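Local structure of type III effector HopU1 (Pseudomonas syringae pv. tomato, 3U0J) at residues Y84-H98 and H147-M159. The protein is a type III effector and ADP-ribosyltransferase that probably transfers ADP-ribose from NAD+ to arginine side chains of target proteins. Sequence-based numbering, arbitrary orientation.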
loop_
_atom_site.group_PDB
_atom_site.type_symbol
_atom_site.label_atom_id
_atom_site.label_comp_id
_atom_site.label_asym_id
_atom_site.label_seq_id
_atom_site.Cartn_x
_atom_site.Cartn_y
_atom_site.Cartn_z
ATOM N N TYR A 84 17.670 3.121 -1.344
ATOM C CA TYR A 84 17.571 1.686 -1.199
ATOM C C TYR A 84 18.869 1.051 -0.744
ATOM O O TYR A 84 18.972 -0.179 -0.689
ATOM C CB TYR A 84 17.091 1.057 -2.499
ATOM C CG TYR A 84 15.639 1.366 -2.766
ATOM C CD1 TYR A 84 14.629 0.516 -2.320
ATOM C CD2 TYR A 84 15.271 2.517 -3.444
ATOM C CE1 TYR A 84 13.306 0.798 -2.550
ATOM C CE2 TYR A 84 13.948 2.798 -3.692
ATOM C CZ TYR A 84 12.967 1.946 -3.235
ATOM O OH TYR A 84 11.643 2.252 -3.465
ATOM N N ARG A 85 19.837 1.888 -0.377
ATOM C CA ARG A 85 21.179 1.415 -0.022
ATOM C C ARG A 85 21.126 0.265 0.948
ATOM O O ARG A 85 21.766 -0.753 0.735
ATOM C CB ARG A 85 22.010 2.529 0.589
ATOM C CG ARG A 85 23.456 2.145 0.818
ATOM C CD ARG A 85 24.204 3.259 1.538
ATOM N NE ARG A 85 25.489 2.801 2.067
ATOM C CZ ARG A 85 26.658 2.898 1.431
ATOM N NH1 ARG A 85 26.738 3.448 0.207
ATOM N NH2 ARG A 85 27.752 2.439 2.035
ATOM N N ASP A 86 20.356 0.441 2.015
ATOM C CA ASP A 86 20.187 -0.593 3.030
ATOM C C ASP A 86 18.801 -1.202 3.029
ATOM O O ASP A 86 18.253 -1.499 4.086
ATOM C CB ASP A 86 20.491 -0.025 4.402
ATOM C CG ASP A 86 21.871 0.538 4.476
ATOM O OD1 ASP A 86 21.994 1.772 4.631
ATOM O OD2 ASP A 86 22.835 -0.243 4.322
ATOM N N VAL A 87 18.237 -1.372 1.840
ATOM C CA VAL A 87 16.968 -2.048 1.681
ATOM C C VAL A 87 17.208 -3.317 0.871
ATOM O O VAL A 87 17.849 -3.273 -0.175
ATOM C CB VAL A 87 15.965 -1.163 0.930
ATOM C CG1 VAL A 87 14.631 -1.878 0.812
ATOM C CG2 VAL A 87 15.809 0.160 1.643
ATOM N N TYR A 88 16.689 -4.442 1.339
ATOM C CA TYR A 88 16.924 -5.709 0.672
ATOM C C TYR A 88 16.093 -5.906 -0.595
ATOM O O TYR A 88 15.056 -5.271 -0.773
ATOM C CB TYR A 88 16.696 -6.844 1.655
ATOM C CG TYR A 88 17.731 -6.887 2.748
ATOM C CD1 TYR A 88 18.886 -7.641 2.606
ATOM C CD2 TYR A 88 17.554 -6.175 3.926
ATOM C CE1 TYR A 88 19.838 -7.687 3.604
ATOM C CE2 TYR A 88 18.495 -6.219 4.940
ATOM C CZ TYR A 88 19.637 -6.973 4.771
ATOM O OH TYR A 88 20.580 -7.014 5.772
ATOM N N PRO A 89 16.571 -6.767 -1.509
ATOM C CA PRO A 89 15.831 -7.099 -2.729
ATOM C C PRO A 89 14.478 -7.734 -2.411
ATOM O O PRO A 89 13.488 -7.506 -3.109
ATOM C CB PRO A 89 16.736 -8.108 -3.416
ATOM C CG PRO A 89 18.094 -7.757 -2.957
ATOM C CD PRO A 89 17.943 -7.302 -1.534
ATOM N N GLU A 90 14.434 -8.528 -1.354
ATOM C CA GLU A 90 13.177 -9.129 -0.941
ATOM C C GLU A 90 12.172 -8.021 -0.596
ATOM O O GLU A 90 10.976 -8.166 -0.833
ATOM C CB GLU A 90 13.389 -10.110 0.229
ATOM C CG GLU A 90 14.214 -11.357 -0.130
ATOM C CD GLU A 90 15.752 -11.160 -0.069
ATOM O OE1 GLU A 90 16.239 -10.009 0.020
ATOM O OE2 GLU A 90 16.481 -12.177 -0.110
ATOM N N GLU A 91 12.660 -6.904 -0.070
ATOM C CA GLU A 91 11.775 -5.809 0.302
ATOM C C GLU A 91 11.316 -5.035 -0.923
ATOM O O GLU A 91 10.129 -4.722 -1.079
ATOM C CB GLU A 91 12.442 -4.897 1.330
ATOM C CG GLU A 91 12.374 -5.464 2.728
ATOM C CD GLU A 91 13.560 -5.107 3.602
ATOM O OE1 GLU A 91 14.555 -4.554 3.078
ATOM O OE2 GLU A 91 13.493 -5.371 4.824
ATOM N N CYS A 92 12.249 -4.742 -1.814
ATOM C CA CYS A 92 11.851 -4.113 -3.071
ATOM C C CYS A 92 10.771 -4.946 -3.741
ATOM O O CYS A 92 9.749 -4.418 -4.160
ATOM C CB CYS A 92 13.046 -3.944 -3.999
ATOM S SG CYS A 92 14.229 -2.779 -3.349
ATOM N N SER A 93 11.006 -6.254 -3.811
ATOM C CA SER A 93 10.081 -7.189 -4.454
ATOM C C SER A 93 8.697 -7.179 -3.801
ATOM O O SER A 93 7.677 -7.258 -4.485
ATOM C CB SER A 93 10.657 -8.614 -4.446
ATOM O OG SER A 93 11.917 -8.656 -5.087
ATOM N N ALA A 94 8.667 -7.097 -2.475
ATOM C CA ALA A 94 7.407 -7.062 -1.770
ATOM C C ALA A 94 6.669 -5.779 -2.165
ATOM O O ALA A 94 5.473 -5.807 -2.447
ATOM C CB ALA A 94 7.629 -7.138 -0.297
ATOM N N ILE A 95 7.369 -4.651 -2.223
ATOM C CA ILE A 95 6.684 -3.433 -2.645
ATOM C C ILE A 95 6.176 -3.592 -4.077
ATOM O O ILE A 95 5.007 -3.345 -4.368
ATOM C CB ILE A 95 7.594 -2.225 -2.616
ATOM C CG1 ILE A 95 7.934 -1.831 -1.189
ATOM C CG2 ILE A 95 6.939 -1.074 -3.342
ATOM C CD1 ILE A 95 9.067 -0.841 -1.144
ATOM N N TYR A 96 7.068 -4.004 -4.970
ATOM C CA TYR A 96 6.702 -4.209 -6.368
ATOM C C TYR A 96 5.455 -5.084 -6.482
ATOM O O TYR A 96 4.468 -4.681 -7.091
ATOM C CB TYR A 96 7.860 -4.842 -7.142
ATOM C CG TYR A 96 7.623 -4.969 -8.634
ATOM C CD1 TYR A 96 6.910 -6.039 -9.155
ATOM C CD2 TYR A 96 8.137 -4.033 -9.523
ATOM C CE1 TYR A 96 6.699 -6.168 -10.528
ATOM C CE2 TYR A 96 7.941 -4.148 -10.889
ATOM C CZ TYR A 96 7.221 -5.211 -11.394
ATOM O OH TYR A 96 7.011 -5.324 -12.762
ATOM N N MET A 97 5.504 -6.272 -5.880
ATOM C CA MET A 97 4.428 -7.247 -6.013
ATOM C C MET A 97 3.128 -6.712 -5.438
ATOM O O MET A 97 2.050 -7.029 -5.938
ATOM C CB MET A 97 4.791 -8.568 -5.349
ATOM C CG MET A 97 5.821 -9.360 -6.122
ATOM S SD MET A 97 6.332 -10.854 -5.265
ATOM C CE MET A 97 6.467 -11.890 -6.700
ATOM N N HIS A 98 3.224 -5.879 -4.411
ATOM C CA HIS A 98 2.022 -5.284 -3.826
ATOM C C HIS A 98 1.393 -4.186 -4.706
ATOM O O HIS A 98 0.182 -3.954 -4.630
ATOM C CB HIS A 98 2.331 -4.739 -2.439
ATOM C CG HIS A 98 1.123 -4.537 -1.582
ATOM N ND1 HIS A 98 0.559 -5.554 -0.845
ATOM C CD2 HIS A 98 0.384 -3.430 -1.326
ATOM C CE1 HIS A 98 -0.484 -5.085 -0.177
ATOM N NE2 HIS A 98 -0.605 -3.798 -0.445
ATOM N N HIS A 147 4.632 -11.973 3.513
ATOM C CA HIS A 147 4.542 -10.758 2.706
ATOM C C HIS A 147 4.166 -9.539 3.552
ATOM O O HIS A 147 4.660 -8.425 3.333
ATOM C CB HIS A 147 3.526 -10.940 1.574
ATOM C CG HIS A 147 3.283 -9.698 0.771
ATOM N ND1 HIS A 147 4.076 -9.338 -0.299
ATOM C CD2 HIS A 147 2.329 -8.739 0.873
ATOM C CE1 HIS A 147 3.624 -8.210 -0.820
ATOM N NE2 HIS A 147 2.563 -7.825 -0.130
ATOM N N ILE A 148 3.274 -9.738 4.511
ATOM C CA ILE A 148 2.871 -8.607 5.321
ATOM C C ILE A 148 4.103 -8.073 6.019
ATOM O O ILE A 148 4.336 -6.863 6.056
ATOM C CB ILE A 148 1.789 -8.981 6.341
ATOM C CG1 ILE A 148 0.474 -9.268 5.609
ATOM C CG2 ILE A 148 1.605 -7.859 7.312
ATOM C CD1 ILE A 148 -0.600 -9.904 6.454
ATOM N N LYS A 149 4.910 -8.997 6.533
ATOM C CA LYS A 149 6.079 -8.624 7.300
ATOM C C LYS A 149 7.099 -7.985 6.384
ATOM O O LYS A 149 7.677 -6.963 6.723
ATOM C CB LYS A 149 6.669 -9.820 8.065
ATOM C CG LYS A 149 5.683 -10.506 9.017
ATOM C CD LYS A 149 6.396 -11.348 10.073
ATOM C CE LYS A 149 7.341 -12.393 9.456
ATOM N NZ LYS A 149 8.172 -13.103 10.483
ATOM N N MET A 150 7.307 -8.565 5.208
ATOM C CA MET A 150 8.320 -8.033 4.315
ATOM C C MET A 150 7.959 -6.612 3.910
ATOM O O MET A 150 8.822 -5.733 3.924
ATOM C CB MET A 150 8.536 -8.930 3.096
ATOM C CG MET A 150 9.971 -8.875 2.529
ATOM S SD MET A 150 11.337 -9.000 3.719
ATOM C CE MET A 150 12.534 -8.222 2.722
ATOM N N LEU A 151 6.686 -6.373 3.585
ATOM C CA LEU A 151 6.253 -5.039 3.155
ATOM C C LEU A 151 6.413 -4.040 4.300
ATOM O O LEU A 151 6.910 -2.923 4.105
ATOM C CB LEU A 151 4.803 -5.049 2.686
ATOM C CG LEU A 151 4.441 -4.244 1.431
ATOM C CD1 LEU A 151 3.043 -3.684 1.531
ATOM C CD2 LEU A 151 5.415 -3.138 1.130
ATOM N N SER A 152 5.999 -4.439 5.499
ATOM C CA SER A 152 6.183 -3.576 6.649
ATOM C C SER A 152 7.653 -3.192 6.794
ATOM O O SER A 152 7.984 -2.022 6.910
ATOM C CB SER A 152 5.682 -4.249 7.918
ATOM O OG SER A 152 4.281 -4.428 7.888
ATOM N N SER A 153 8.536 -4.181 6.771
ATOM C CA SER A 153 9.963 -3.901 6.886
ATOM C C SER A 153 10.412 -2.935 5.799
ATOM O O SER A 153 11.147 -1.996 6.070
ATOM C CB SER A 153 10.790 -5.188 6.818
ATOM O OG SER A 153 12.177 -4.919 6.955
ATOM N N ALA A 154 9.960 -3.165 4.570
ATOM C CA ALA A 154 10.367 -2.316 3.468
ATOM C C ALA A 154 10.041 -0.873 3.786
ATOM O O ALA A 154 10.907 0.008 3.687
ATOM C CB ALA A 154 9.694 -2.731 2.194
ATOM N N LEU A 155 8.790 -0.627 4.161
ATOM C CA LEU A 155 8.377 0.739 4.431
ATOM C C LEU A 155 9.179 1.302 5.598
ATOM O O LEU A 155 9.517 2.472 5.605
ATOM C CB LEU A 155 6.883 0.819 4.708
ATOM C CG LEU A 155 5.942 0.103 3.733
ATOM C CD1 LEU A 155 4.489 0.386 4.094
ATOM C CD2 LEU A 155 6.202 0.460 2.271
ATOM N N ASN A 156 9.502 0.473 6.581
ATOM C CA ASN A 156 10.269 0.961 7.718
ATOM C C ASN A 156 11.689 1.389 7.310
ATOM O O ASN A 156 12.107 2.507 7.636
ATOM C CB ASN A 156 10.276 -0.043 8.886
ATOM C CG ASN A 156 9.015 0.047 9.764
ATOM O OD1 ASN A 156 8.377 1.084 9.836
ATOM N ND2 ASN A 156 8.675 -1.045 10.445
ATOM N N ARG A 157 12.411 0.506 6.604
ATOM C CA ARG A 157 13.728 0.804 6.038
ATOM C C ARG A 157 13.690 2.128 5.270
ATOM O O ARG A 157 14.571 2.960 5.416
ATOM C CB ARG A 157 14.135 -0.281 5.041
ATOM C CG ARG A 157 15.204 -1.292 5.452
ATOM C CD ARG A 157 14.693 -2.122 6.540
ATOM N NE ARG A 157 15.067 -3.543 6.551
ATOM C CZ ARG A 157 16.009 -4.062 7.340
ATOM N NH1 ARG A 157 16.769 -3.275 8.091
ATOM N NH2 ARG A 157 16.207 -5.368 7.366
ATOM N N LEU A 158 12.678 2.317 4.432
ATOM C CA LEU A 158 12.602 3.524 3.604
ATOM C C LEU A 158 12.228 4.773 4.389
ATOM O O LEU A 158 12.810 5.836 4.184
ATOM C CB LEU A 158 11.610 3.355 2.448
ATOM C CG LEU A 158 11.954 2.477 1.243
ATOM C CD1 LEU A 158 10.685 2.147 0.444
ATOM C CD2 LEU A 158 13.029 3.107 0.356
ATOM N N MET A 159 11.229 4.676 5.257
ATOM C CA MET A 159 10.895 5.825 6.081
ATOM C C MET A 159 12.118 6.201 6.946
ATOM O O MET A 159 12.325 7.356 7.261
ATOM C CB MET A 159 9.621 5.581 6.902
ATOM C CG MET A 159 8.323 5.750 6.107
ATOM S SD MET A 159 6.812 5.584 7.076
ATOM C CE MET A 159 7.104 3.949 7.693
#
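Glu91 drops into a hollow formed by Met150, Ser153, Ala154 and Arg157, a knob-into-hole fit whose knob ends in a carboxylate. Its CB rests on CB of Ala154, 3.6 Å away, while CG lies anti to the carbonyl carbon (chi1 -80°) and the bend at chi2 carries the carboxylate across to Ser153 and Arg157. The two oxygens divide the work. OE2 accepts from Ser153 OG on its anti side and from Arg157 NE on its syn side, both donors rising from one face of the carboxylate. The second bond, a salt bridge of 3.0 Å from Arg157 NE to Glu91 OE2, is nearly straight and lies in the guanidinium plane, although carboxylate and guanidinium are turned 71° apart. Glu91 OE1 turns back to the start of its own helix, accepting from the backbone N of Tyr88, the N-cap residue, at 2.8 Å. Ser39 OG hydrogen-bonds both Glu91 OE2 and Arg157 NH2. With Tyr88 N on OE1, both oxygens of the buried carboxylate are held, which would probably favour the charged form.

The axes of segments 89-98 and 147-159 cross at -107° and approach to 8.3 Å, with the small side chains of Ala94 and Ala154 at the interface. Both belong to the largely helical part of this ADP-ribosyltransferase, beside its β-sheets; Phe47 of helix 41-52 covers Ala94, His147 and Met150.

Away from the carboxylate the contact turns apolar. Ile95 CD1 meets Leu158 CD1 tip to tip, and the other methyl of that leucine, CD2, forms a CH-pi contact over a face of the Tyr84 ring. Leu151 CD1 sits centrally over the His98 ring, 3.8 Å from its centroid. That ring meets His147 rim to rim, joined by a hydrogen bond of 3.1 Å between His98 ND1 and His147 NE2, whose proton may sit on either nitrogen.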